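Local coordinates for hypothetical protein Ta0583 (PDB 2FSJ) that polymerizes into bundles of helical filaments in a nucleoside-triphosphate-dependent reaction that works best with ATP, as an archaeal relative of actin, at residues 24-29 with 102-107; 31-36 with 45-50; 40-45 with 330-335; 64-69 with 149-154. All coordinates share one frame; numbering follows the deposited sequence.

Contact 1 (24-29 with 102-107); sequences VGLDVG and PLIAAA
L26 overlaps the helix with both of its terminal methyls: CD1 lies 3.8 Å from A107 CB, and CD2 lies 4.1 Å from I104 CG1. Its first torsion of 171° sets CG anti to the backbone N, and the fork that follows spans two helix residues three apart in sequence. The side chains of L26 and I104 meet at about a right angle, with methyl CD2 set against the CG1 methylene. That methylene is shared, because V28 CG2 also comes to I104 CG1, at 4.2 Å. The other branch of V28, CG1, reaches L103 CD1 at 4.0 Å; with chi1 at -176° the two methyls diverge toward successive residues of the helix. Strand 22-28 runs inside the mixed sheet of the actin-type fold, between strands 32-36 and 120-128, and helix 101-111 packs on the face that carries L26 and V28. D27, between them in sequence, meets N334, A335 and Y338 of helix 333-343 instead, as expected for a sheet with helices on both faces. The short strand and helix segments run roughly antiparallel at 146°, with axes 9.7 Å apart at their closest. No hydrogen bond crosses the interface, and all five touching residues are buried. T33 of the neighbouring strand extends the same apolar patch, touching L26, V28 and L103, while A107 packs against V35.

Contact 2 (31-36 with 45-50); sequences GDTKVI and FPSRWA
The F45 ring carries the β carbon of T33 over one face, a CH-pi contact with T33 CB 4.2 Å from the ring centroid and 27° off its normal; Y77 makes an edge-to-face pair with the same ring. T33 CG2 also reaches the ring, 3.8 Å from F45 CZ. These two side chains point the same way because T33 and F45 form an antiparallel hydrogen-bonded pair in the hairpin of strands 32-36 and 42-52. T33 N gives F45 O a nearly straight bond (2.9 Å, 172° at the hydrogen), and F45 N returns one to T33 O at 3.1 Å. Past the pair, S47 N binds G31 O at 2.9 Å from 41° above the carbonyl plane, and a water donating to the same oxygen links it to R48 NE. T33 OG1 donates to S47 OG at 2.9 Å, and S47 OG is bonded in turn to G29 O. With a valine in place of T33, S47 OG would probably lose the hydroxyl that donates to it while keeping its bond to G29 O. G31, D32, T33 and K34 belong to the ATP site, and K34 NZ bonds to D32 O at 2.9 Å, so backbone and side-chain bonds together probably hold the start of strand 32-36, with its ATP-site residues, in shape.

Contact 3 (40-45 with 330-335); sequences GKRIIF and LQFANA
R42 begins its contact at CB, which sits 3.7 Å from F332 CE1 near the rim of the ring. Its chain then runs extended from CG to NE (chi2 179°), carrying CD over the middle of the F332 face, 3.7 Å from the centroid and only 6° off the normal, a clear CH-pi contact. At the tip, NH1 approaches F332 CD2 at 3.6 Å, but the guanidinium plane is turned 57° from the ring, which rules out a parallel stack. The charge is engaged outside the ring: NH2 forms a salt bridge with D329, and NH1 makes a weak hydrogen bond to E328 O. This is where strand 42-52, in the sheet of the N-terminal domain, meets the turn leading into the C-terminal helix 333-343. The backbone of the strand also takes part, since I43 O lies in the ring plane at the edge, 3.5 Å from F332 CE1. I44 CB packs on F332 CZ at 3.7 Å, and I44 CD1 extends across the Q331 side chain, meeting NE2 at 3.9 Å. Q331 is a residue of the ATP site and touches D32 of that site. K34, another of its residues, packs against F332.

Contact 4 (64-69 with 149-154); sequences PVLSTD and LTVTGP
Strand 147-152 is the outermost strand on one side of the large mixed sheet, and here it is joined by loop 64-69 through a single antiparallel bridge. The hydrogen-bonded pair is S67 with T152: T152 N gives to S67 O at 2.8 Å and 162°, while S67 N gives to T152 O at 2.9 Å with a more bent 144°. Because L66 also bonds by its backbone to F75 in strand 74-77, the outermost strand of the other side, the loop connects both margins of the sheet. Helix 101-111 supplies W109 against L66 and V151. L66 forks across the bridge: its chi1 of -57° sets CG beside the backbone N, CD1 meets V151 CG1 at 4.1 Å, and CD2 lies 3.7 Å from G153 CA. A β carbon on G153 would press on L66 CD2 and collide with P154 CD, so the glycine permits this close approach. At the P64 end of the contact, P154 CG lies 4.0 Å from P64 CB, and its CD packs on L66 CD2. Replacing P154 by alanine removes the ring's CG and CD, which would probably leave P64 CB and L66 CD2 without this neighbour and let the backbone after G153 turn more freely. On the loop side S67 OG accepts from D69 N at 3.1 Å, an ST turn, and is bonded as well to G71 N and T73 O. Beyond the bridge a water joins the loop to the strand: it accepts from T150 N and donates to T68 O, 2.9 Å from that oxygen.

How the contacts relate
Contact 1 is the buried core of the set, wholly apolar, whereas contact 3 is a surface contact in which an arginine and an isoleucine pack on an aromatic ring. Contact 2 lies between them in burial and is mainly hydrogen-bonded; contact 4, also partly buried, combines a backbone bridge with proline and leucine packing. Contacts 2 and 3 both use strand 42-52 and share F45, while strands 22-28 and 32-36 bring contacts 1 and 2 together as sheet neighbours. Helix 101-111 ties contact 1 to contact 4, where A105 meets T68 and A106 meets L66. Contacts 2 and 3 hold ATP-site residues; contact 4 lies farthest out, its centre about 23 Å from that of the chain.

Contact 1 (24-29 with 102-107)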
loop_
_atom_site.group_PDB
_atom_site.type_symbol
_atom_site.label_atom_id
_atom_site.label_comp_id
_atom_site.label_asym_id
_atom_site.label_seq_id
_atom_site.Cartn_x
_atom_site.Cartn_y
_atom_site.Cartn_z
ATOM N N VAL A 24 13.881 6.075 -8.053
ATOM C CA VAL A 24 12.506 6.314 -7.604
ATOM C C VAL A 24 12.094 5.244 -6.612
ATOM O O VAL A 24 12.512 4.091 -6.749
ATOM C CB VAL A 24 11.514 6.385 -8.774
ATOM C CG1 VAL A 24 11.821 7.615 -9.690
ATOM C CG2 VAL A 24 11.504 5.158 -9.600
ATOM N N GLY A 25 11.270 5.621 -5.638
ATOM C CA GLY A 25 10.641 4.655 -4.758
ATOM C C GLY A 25 9.243 4.379 -5.283
ATOM O O GLY A 25 8.513 5.273 -5.715
ATOM N N LEU A 26 8.856 3.111 -5.279
ATOM C CA LEU A 26 7.564 2.721 -5.808
ATOM C C LEU A 26 6.947 1.699 -4.861
ATOM O O LEU A 26 7.646 0.805 -4.385
ATOM C CB LEU A 26 7.726 2.132 -7.185
ATOM C CG LEU A 26 6.536 1.447 -7.879
ATOM C CD1 LEU A 26 5.388 2.401 -8.180
ATOM C CD2 LEU A 26 7.005 0.701 -9.130
ATOM N N ASP A 27 5.670 1.869 -4.547
ATOM C CA ASP A 27 4.951 0.911 -3.698
ATOM C C ASP A 27 3.584 0.698 -4.295
ATOM O O ASP A 27 2.739 1.568 -4.243
ATOM C CB ASP A 27 4.923 1.446 -2.255
ATOM C CG ASP A 27 4.188 0.546 -1.277
ATOM O OD1 ASP A 27 3.751 -0.551 -1.662
ATOM O OD2 ASP A 27 4.014 0.866 -0.077
ATOM N N VAL A 28 3.374 -0.439 -4.932
ATOM C CA VAL A 28 2.083 -0.735 -5.579
ATOM C C VAL A 28 1.252 -1.558 -4.574
ATOM O O VAL A 28 1.310 -2.812 -4.533
ATOM C CB VAL A 28 2.219 -1.478 -6.920
ATOM C CG1 VAL A 28 0.853 -1.686 -7.599
ATOM C CG2 VAL A 28 3.144 -0.736 -7.834
ATOM N N GLY A 29 0.465 -0.817 -3.802
ATOM C CA GLY A 29 -0.414 -1.417 -2.827
ATOM C C GLY A 29 -1.680 -1.954 -3.474
ATOM O O GLY A 29 -2.092 -1.526 -4.574
ATOM N N PRO A 102 -0.053 -1.730 -15.709
ATOM C CA PRO A 102 -0.551 -0.376 -16.039
ATOM C C PRO A 102 -0.323 0.638 -14.909
ATOM O O PRO A 102 -0.148 1.823 -15.164
ATOM C CB PRO A 102 -2.019 -0.600 -16.340
ATOM C CG PRO A 102 -2.080 -2.012 -16.820
ATOM C CD PRO A 102 -1.113 -2.769 -15.850
ATOM N N LEU A 103 -0.338 0.176 -13.646
ATOM C CA LEU A 103 -0.137 1.065 -12.504
ATOM C C LEU A 103 1.314 1.526 -12.396
ATOM O O LEU A 103 1.597 2.676 -12.011
ATOM C CB LEU A 103 -0.573 0.371 -11.193
ATOM C CG LEU A 103 -2.063 -0.036 -11.152
ATOM C CD1 LEU A 103 -2.344 -0.819 -9.890
ATOM C CD2 LEU A 103 -3.007 1.158 -11.279
ATOM N N ILE A 104 2.243 0.624 -12.724
ATOM C CA ILE A 104 3.662 0.965 -12.805
ATOM C C ILE A 104 3.897 1.989 -13.915
ATOM O O ILE A 104 4.567 3.035 -13.713
ATOM C CB ILE A 104 4.504 -0.312 -13.022
ATOM C CG1 ILE A 104 4.466 -1.187 -11.768
ATOM C CG2 ILE A 104 5.939 0.072 -13.292
ATOM C CD1 ILE A 104 4.730 -2.671 -11.986
ATOM N N ALA A 105 3.262 1.755 -15.058
ATOM C CA ALA A 105 3.372 2.721 -16.173
ATOM C C ALA A 105 2.810 4.077 -15.755
ATOM O O ALA A 105 3.399 5.088 -16.050
ATOM C CB ALA A 105 2.651 2.209 -17.351
ATOM N N ALA A 106 1.657 4.067 -15.107
ATOM C CA ALA A 106 1.016 5.286 -14.656
ATOM C C ALA A 106 1.875 6.017 -13.618
ATOM O O ALA A 106 1.997 7.243 -13.662
ATOM C CB ALA A 106 -0.345 5.000 -14.134
ATOM N N ALA A 107 2.482 5.265 -12.708
ATOM C CA ALA A 107 3.413 5.836 -11.720
ATOM C C ALA A 107 4.559 6.594 -12.356
ATOM O O ALA A 107 4.875 7.712 -11.944
ATOM C CB ALA A 107 3.984 4.755 -10.794
#

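Contact 2 (31-36 with 45-50)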
loop_
_atom_site.group_PDB
_atom_site.type_symbol
_atom_site.label_atom_id
_atom_site.label_comp_id
_atom_site.label_asym_id
_atom_site.label_seq_id
_atom_site.Cartn_x
_atom_site.Cartn_y
_atom_site.Cartn_z
ATOM N N GLY A 31 -4.486 -1.173 -2.362
ATOM C CA GLY A 31 -5.350 -0.012 -2.311
ATOM C C GLY A 31 -4.897 1.184 -3.135
ATOM O O GLY A 31 -5.684 1.758 -3.910
ATOM N N ASP A 32 -3.650 1.608 -2.914
ATOM C CA ASP A 32 -3.096 2.818 -3.515
ATOM C C ASP A 32 -1.690 2.534 -3.970
ATOM O O ASP A 32 -1.026 1.695 -3.349
ATOM C CB ASP A 32 -3.017 3.994 -2.538
ATOM C CG ASP A 32 -4.400 4.507 -2.138
ATOM O OD1 ASP A 32 -5.108 5.093 -2.993
ATOM O OD2 ASP A 32 -4.868 4.284 -1.000
ATOM N N THR A 33 -1.250 3.242 -5.031
ATOM C CA THR A 33 0.113 3.180 -5.551
ATOM C C THR A 33 0.769 4.492 -5.122
ATOM O O THR A 33 0.208 5.566 -5.329
ATOM C CB THR A 33 0.042 3.003 -7.110
ATOM O OG1 THR A 33 -0.491 1.688 -7.393
ATOM C CG2 THR A 33 1.387 3.090 -7.796
ATOM N N LYS A 34 1.947 4.386 -4.527
ATOM C CA LYS A 34 2.732 5.500 -4.043
ATOM C C LYS A 34 4.030 5.544 -4.788
ATOM O O LYS A 34 4.648 4.499 -5.007
ATOM C CB LYS A 34 3.077 5.250 -2.565
ATOM C CG LYS A 34 1.944 5.496 -1.571
ATOM C CD LYS A 34 0.883 4.447 -1.495
ATOM C CE LYS A 34 1.410 3.124 -1.045
ATOM N NZ LYS A 34 0.324 2.096 -0.837
ATOM N N VAL A 35 4.481 6.753 -5.072
ATOM C CA VAL A 35 5.743 7.037 -5.735
ATOM C C VAL A 35 6.496 8.141 -4.974
ATOM O O VAL A 35 5.900 9.180 -4.577
ATOM C CB VAL A 35 5.485 7.503 -7.250
ATOM C CG1 VAL A 35 6.747 7.432 -8.080
ATOM C CG2 VAL A 35 4.349 6.752 -7.864
ATOM N N ILE A 36 7.792 7.931 -4.748
ATOM C CA ILE A 36 8.680 8.949 -4.225
ATOM C C ILE A 36 9.580 9.333 -5.386
ATOM O O ILE A 36 10.396 8.538 -5.857
ATOM C CB ILE A 36 9.546 8.438 -3.044
ATOM C CG1 ILE A 36 8.690 7.724 -1.984
ATOM C CG2 ILE A 36 10.345 9.634 -2.390
ATOM C CD1 ILE A 36 7.625 8.530 -1.357
ATOM N N PHE A 45 -2.087 7.524 -5.857
ATOM C CA PHE A 45 -3.354 7.430 -6.541
ATOM C C PHE A 45 -3.907 6.035 -6.355
ATOM O O PHE A 45 -3.147 5.105 -6.140
ATOM C CB PHE A 45 -3.242 7.774 -8.054
ATOM C CG PHE A 45 -2.191 6.933 -8.820
ATOM C CD1 PHE A 45 -2.470 5.705 -9.298
ATOM C CD2 PHE A 45 -0.948 7.473 -9.072
ATOM C CE1 PHE A 45 -1.539 4.979 -10.013
ATOM C CE2 PHE A 45 0.018 6.746 -9.723
ATOM C CZ PHE A 45 -0.281 5.490 -10.197
ATOM N N PRO A 46 -5.230 5.873 -6.436
ATOM C CA PRO A 46 -5.847 4.561 -6.285
ATOM C C PRO A 46 -5.321 3.500 -7.251
ATOM O O PRO A 46 -5.128 3.799 -8.443
ATOM C CB PRO A 46 -7.371 4.833 -6.503
ATOM C CG PRO A 46 -7.555 6.308 -6.236
ATOM C CD PRO A 46 -6.228 6.936 -6.645
ATOM N N SER A 47 -5.090 2.288 -6.743
ATOM C CA SER A 47 -4.617 1.149 -7.542
ATOM C C SER A 47 -5.750 0.542 -8.369
ATOM O O SER A 47 -6.152 -0.577 -8.163
ATOM C CB SER A 47 -3.980 0.052 -6.656
ATOM O OG SER A 47 -2.789 0.532 -6.120
ATOM N N ARG A 48 -6.213 1.297 -9.349
ATOM C CA ARG A 48 -7.367 0.964 -10.183
ATOM C C ARG A 48 -7.091 1.390 -11.604
ATOM O O ARG A 48 -6.560 2.473 -11.810
ATOM C CB ARG A 48 -8.574 1.784 -9.748
ATOM C CG ARG A 48 -8.899 1.700 -8.321
ATOM C CD ARG A 48 -10.205 2.441 -7.947
ATOM N NE ARG A 48 -10.531 2.135 -6.556
ATOM C CZ ARG A 48 -11.675 2.441 -5.953
ATOM N NH1 ARG A 48 -12.652 3.077 -6.599
ATOM N NH2 ARG A 48 -11.830 2.109 -4.674
ATOM N N TRP A 49 -7.468 0.562 -12.571
ATOM C CA TRP A 49 -7.406 0.967 -13.977
ATOM C C TRP A 49 -8.510 0.301 -14.763
ATOM O O TRP A 49 -9.095 -0.724 -14.307
ATOM C CB TRP A 49 -6.042 0.707 -14.609
ATOM C CG TRP A 49 -5.549 -0.702 -14.590
ATOM C CD1 TRP A 49 -4.862 -1.321 -13.579
ATOM C CD2 TRP A 49 -5.636 -1.653 -15.657
ATOM N NE1 TRP A 49 -4.530 -2.601 -13.953
ATOM C CE2 TRP A 49 -4.993 -2.827 -15.228
ATOM C CE3 TRP A 49 -6.203 -1.630 -16.948
ATOM C CZ2 TRP A 49 -4.906 -3.982 -16.029
ATOM C CZ3 TRP A 49 -6.113 -2.752 -17.740
ATOM C CH2 TRP A 49 -5.463 -3.925 -17.289
ATOM N N ALA A 50 -8.820 0.892 -15.914
ATOM C CA ALA A 50 -9.882 0.369 -16.787
ATOM C C ALA A 50 -9.498 0.593 -18.234
ATOM O O ALA A 50 -9.009 1.658 -18.592
ATOM C CB ALA A 50 -11.161 1.058 -16.499
HETATM O O HOH W 1 -8.541 1.665 -4.332
#

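Contact 3 (40-45 with 330-335)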
loop_
_atom_site.group_PDB
_atom_site.type_symbol
_atom_site.label_atom_id
_atom_site.label_comp_id
_atom_site.label_asym_id
_atom_site.label_seq_id
_atom_site.Cartn_x
_atom_site.Cartn_y
_atom_site.Cartn_z
ATOM N N GLY A 40 12.173 14.526 -3.331
ATOM C CA GLY A 40 11.184 14.225 -2.317
ATOM C C GLY A 40 9.722 14.496 -2.657
ATOM O O GLY A 40 8.883 14.364 -1.780
ATOM N N LYS A 41 9.389 14.823 -3.907
ATOM C CA LYS A 41 7.977 14.876 -4.285
ATOM C C LYS A 41 7.345 13.511 -4.185
ATOM O O LYS A 41 7.967 12.473 -4.493
ATOM C CB LYS A 41 7.765 15.456 -5.686
ATOM C CG LYS A 41 8.235 16.860 -5.753
ATOM C CD LYS A 41 8.025 17.559 -7.101
ATOM C CE LYS A 41 9.363 18.228 -7.557
ATOM N NZ LYS A 41 9.420 18.495 -8.960
ATOM N N ARG A 42 6.114 13.499 -3.730
ATOM C CA ARG A 42 5.378 12.266 -3.558
ATOM C C ARG A 42 4.139 12.282 -4.461
ATOM O O ARG A 42 3.535 13.351 -4.683
ATOM C CB ARG A 42 4.922 12.112 -2.120
ATOM C CG ARG A 42 6.017 12.083 -1.083
ATOM C CD ARG A 42 5.458 11.951 0.265
ATOM N NE ARG A 42 6.466 12.165 1.283
ATOM C CZ ARG A 42 6.273 12.034 2.597
ATOM N NH1 ARG A 42 5.139 11.620 3.070
ATOM N NH2 ARG A 42 7.279 12.294 3.444
ATOM N N ILE A 43 3.733 11.086 -4.916
ATOM C CA ILE A 43 2.506 10.866 -5.672
ATOM C C ILE A 43 1.758 9.681 -5.032
ATOM O O ILE A 43 2.372 8.673 -4.639
ATOM C CB ILE A 43 2.869 10.531 -7.143
ATOM C CG1 ILE A 43 3.556 11.719 -7.848
ATOM C CG2 ILE A 43 1.665 10.087 -7.960
ATOM C CD1 ILE A 43 4.821 11.304 -8.501
ATOM N N ILE A 44 0.455 9.787 -4.930
ATOM C CA ILE A 44 -0.372 8.663 -4.556
ATOM C C ILE A 44 -1.659 8.678 -5.366
ATOM O O ILE A 44 -2.276 9.708 -5.494
ATOM C CB ILE A 44 -0.665 8.648 -3.018
ATOM C CG1 ILE A 44 -1.459 7.424 -2.629
ATOM C CG2 ILE A 44 -1.421 9.983 -2.541
ATOM C CD1 ILE A 44 -1.600 7.237 -1.109
ATOM N N PHE A 45 -2.087 7.524 -5.857
ATOM C CA PHE A 45 -3.354 7.430 -6.541
ATOM C C PHE A 45 -3.907 6.035 -6.355
ATOM O O PHE A 45 -3.147 5.105 -6.140
ATOM C CB PHE A 45 -3.242 7.774 -8.054
ATOM C CG PHE A 45 -2.191 6.933 -8.820
ATOM C CD1 PHE A 45 -2.470 5.705 -9.298
ATOM C CD2 PHE A 45 -0.948 7.473 -9.072
ATOM C CE1 PHE A 45 -1.539 4.979 -10.013
ATOM C CE2 PHE A 45 0.018 6.746 -9.723
ATOM C CZ PHE A 45 -0.281 5.490 -10.197
ATOM N N LEU A 330 2.109 8.022 6.958
ATOM C CA LEU A 330 1.582 6.650 7.123
ATOM C C LEU A 330 1.476 5.783 5.860
ATOM O O LEU A 330 1.639 4.556 5.911
ATOM C CB LEU A 330 0.137 6.642 7.672
ATOM C CG LEU A 330 -0.165 6.591 9.171
ATOM C CD1 LEU A 330 -1.689 6.702 9.374
ATOM C CD2 LEU A 330 0.394 5.380 9.841
ATOM N N GLN A 331 1.036 6.426 4.785
ATOM C CA GLN A 331 0.795 5.751 3.524
ATOM C C GLN A 331 2.088 5.622 2.758
ATOM O O GLN A 331 2.186 4.830 1.862
ATOM C CB GLN A 331 -0.259 6.516 2.698
ATOM C CG GLN A 331 -1.660 6.425 3.368
ATOM C CD GLN A 331 -2.798 5.783 2.545
ATOM O OE1 GLN A 331 -3.958 6.205 2.689
ATOM N NE2 GLN A 331 -2.503 4.755 1.754
ATOM N N PHE A 332 3.093 6.386 3.144
ATOM C CA PHE A 332 4.325 6.469 2.392
ATOM C C PHE A 332 5.530 5.826 3.036
ATOM O O PHE A 332 6.605 5.771 2.418
ATOM C CB PHE A 332 4.650 7.945 2.156
ATOM C CG PHE A 332 3.773 8.583 1.106
ATOM C CD1 PHE A 332 3.999 8.354 -0.246
ATOM C CD2 PHE A 332 2.726 9.432 1.486
ATOM C CE1 PHE A 332 3.180 8.944 -1.206
ATOM C CE2 PHE A 332 1.929 10.052 0.506
ATOM C CZ PHE A 332 2.155 9.764 -0.825
ATOM N N ALA A 333 5.394 5.372 4.266
ATOM C CA ALA A 333 6.582 4.994 5.034
ATOM C C ALA A 333 7.385 3.914 4.335
ATOM O O ALA A 333 8.642 3.973 4.279
ATOM C CB ALA A 333 6.200 4.580 6.484
ATOM N N ASN A 334 6.714 2.883 3.807
ATOM C CA ASN A 334 7.446 1.823 3.085
ATOM C C ASN A 334 8.127 2.378 1.860
ATOM O O ASN A 334 9.308 2.088 1.616
ATOM C CB ASN A 334 6.535 0.639 2.710
ATOM C CG ASN A 334 6.313 -0.335 3.877
ATOM O OD1 ASN A 334 5.164 -0.720 4.206
ATOM N ND2 ASN A 334 7.403 -0.789 4.455
ATOM N N ALA A 335 7.385 3.132 1.065
ATOM C CA ALA A 335 7.938 3.708 -0.188
ATOM C C ALA A 335 9.165 4.566 0.073
ATOM O O ALA A 335 10.133 4.517 -0.685
ATOM C CB ALA A 335 6.928 4.490 -0.913
#

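Contact 4 (64-69 with 149-154)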
loop_
_atom_site.group_PDB
_atom_site.type_symbol
_atom_site.label_atom_id
_atom_site.label_comp_id
_atom_site.label_asym_id
_atom_site.label_seq_id
_atom_site.Cartn_x
_atom_site.Cartn_y
_atom_site.Cartn_z
ATOM N N PRO A 64 -6.045 11.711 -18.063
ATOM C CA PRO A 64 -5.067 11.169 -19.016
ATOM C C PRO A 64 -5.473 9.772 -19.463
ATOM O O PRO A 64 -6.027 9.000 -18.683
ATOM C CB PRO A 64 -3.782 11.103 -18.214
ATOM C CG PRO A 64 -4.199 11.039 -16.811
ATOM C CD PRO A 64 -5.531 11.705 -16.688
ATOM N N VAL A 65 -5.199 9.481 -20.716
ATOM C CA VAL A 65 -5.340 8.138 -21.251
ATOM C C VAL A 65 -3.938 7.665 -21.625
ATOM O O VAL A 65 -3.228 8.383 -22.307
ATOM C CB VAL A 65 -6.245 8.109 -22.497
ATOM C CG1 VAL A 65 -6.357 6.697 -23.034
ATOM C CG2 VAL A 65 -7.660 8.671 -22.150
ATOM N N LEU A 66 -3.545 6.487 -21.152
ATOM C CA LEU A 66 -2.228 5.953 -21.408
ATOM C C LEU A 66 -2.274 4.617 -22.155
ATOM O O LEU A 66 -3.293 3.945 -22.174
ATOM C CB LEU A 66 -1.406 5.753 -20.109
ATOM C CG LEU A 66 -1.166 6.950 -19.194
ATOM C CD1 LEU A 66 -0.266 6.540 -17.995
ATOM C CD2 LEU A 66 -0.608 8.212 -19.897
ATOM N N SER A 67 -1.122 4.277 -22.761
ATOM C CA SER A 67 -0.879 2.983 -23.396
ATOM C C SER A 67 0.566 2.598 -23.224
ATOM O O SER A 67 1.450 3.474 -23.181
ATOM C CB SER A 67 -1.165 3.061 -24.902
ATOM O OG SER A 67 -0.985 1.807 -25.518
ATOM N N THR A 68 0.831 1.300 -23.067
ATOM C CA THR A 68 2.213 0.818 -23.089
ATOM C C THR A 68 2.541 0.099 -24.387
ATOM O O THR A 68 3.632 -0.368 -24.533
ATOM C CB THR A 68 2.498 -0.162 -21.931
ATOM O OG1 THR A 68 1.640 -1.329 -22.022
ATOM C CG2 THR A 68 2.166 0.496 -20.599
ATOM N N ASP A 69 1.584 0.016 -25.316
ATOM C CA ASP A 69 1.796 -0.720 -26.578
ATOM C C ASP A 69 1.405 0.108 -27.801
ATOM O O ASP A 69 0.860 -0.411 -28.765
ATOM C CB ASP A 69 1.064 -2.054 -26.584
ATOM C CG ASP A 69 -0.423 -1.930 -26.299
ATOM O OD1 ASP A 69 -0.991 -0.826 -26.385
ATOM O OD2 ASP A 69 -1.096 -2.932 -25.994
ATOM N N LEU A 149 10.389 0.396 -21.119
ATOM C CA LEU A 149 8.969 0.686 -21.064
ATOM C C LEU A 149 8.665 1.953 -21.798
ATOM O O LEU A 149 9.268 2.990 -21.539
ATOM C CB LEU A 149 8.555 0.889 -19.616
ATOM C CG LEU A 149 8.941 -0.167 -18.572
ATOM C CD1 LEU A 149 8.095 0.182 -17.300
ATOM C CD2 LEU A 149 8.714 -1.593 -19.029
ATOM N N THR A 150 7.746 1.875 -22.738
ATOM C CA THR A 150 7.383 3.008 -23.568
ATOM C C THR A 150 5.927 3.317 -23.291
ATOM O O THR A 150 5.061 2.492 -23.602
ATOM C CB THR A 150 7.519 2.613 -25.018
ATOM O OG1 THR A 150 8.872 2.162 -25.234
ATOM C CG2 THR A 150 7.337 3.795 -25.899
ATOM N N VAL A 151 5.671 4.493 -22.732
ATOM C CA VAL A 151 4.310 4.895 -22.372
ATOM C C VAL A 151 3.858 6.037 -23.297
ATOM O O VAL A 151 4.562 7.045 -23.431
ATOM C CB VAL A 151 4.266 5.390 -20.921
ATOM C CG1 VAL A 151 2.831 5.669 -20.468
ATOM C CG2 VAL A 151 4.981 4.426 -19.999
ATOM N N THR A 152 2.693 5.862 -23.925
ATOM C CA THR A 152 2.031 6.902 -24.707
ATOM C C THR A 152 0.883 7.539 -23.948
ATOM O O THR A 152 0.088 6.848 -23.285
ATOM C CB THR A 152 1.524 6.330 -26.040
ATOM O OG1 THR A 152 2.607 5.682 -26.719
ATOM C CG2 THR A 152 1.044 7.452 -26.993
ATOM N N GLY A 153 0.768 8.862 -24.051
ATOM C CA GLY A 153 -0.202 9.608 -23.277
ATOM C C GLY A 153 -0.897 10.721 -24.065
ATOM O O GLY A 153 -0.927 10.685 -25.298
ATOM N N PRO A 154 -1.444 11.693 -23.336
ATOM C CA PRO A 154 -2.159 12.818 -23.955
ATOM C C PRO A 154 -1.380 13.457 -25.101
ATOM O O PRO A 154 -0.171 13.645 -25.012
ATOM C CB PRO A 154 -2.360 13.783 -22.778
ATOM C CG PRO A 154 -2.497 12.837 -21.569
ATOM C CD PRO A 154 -1.471 11.766 -21.865
HETATM O O HOH W 2 6.090 -0.500 -22.951
#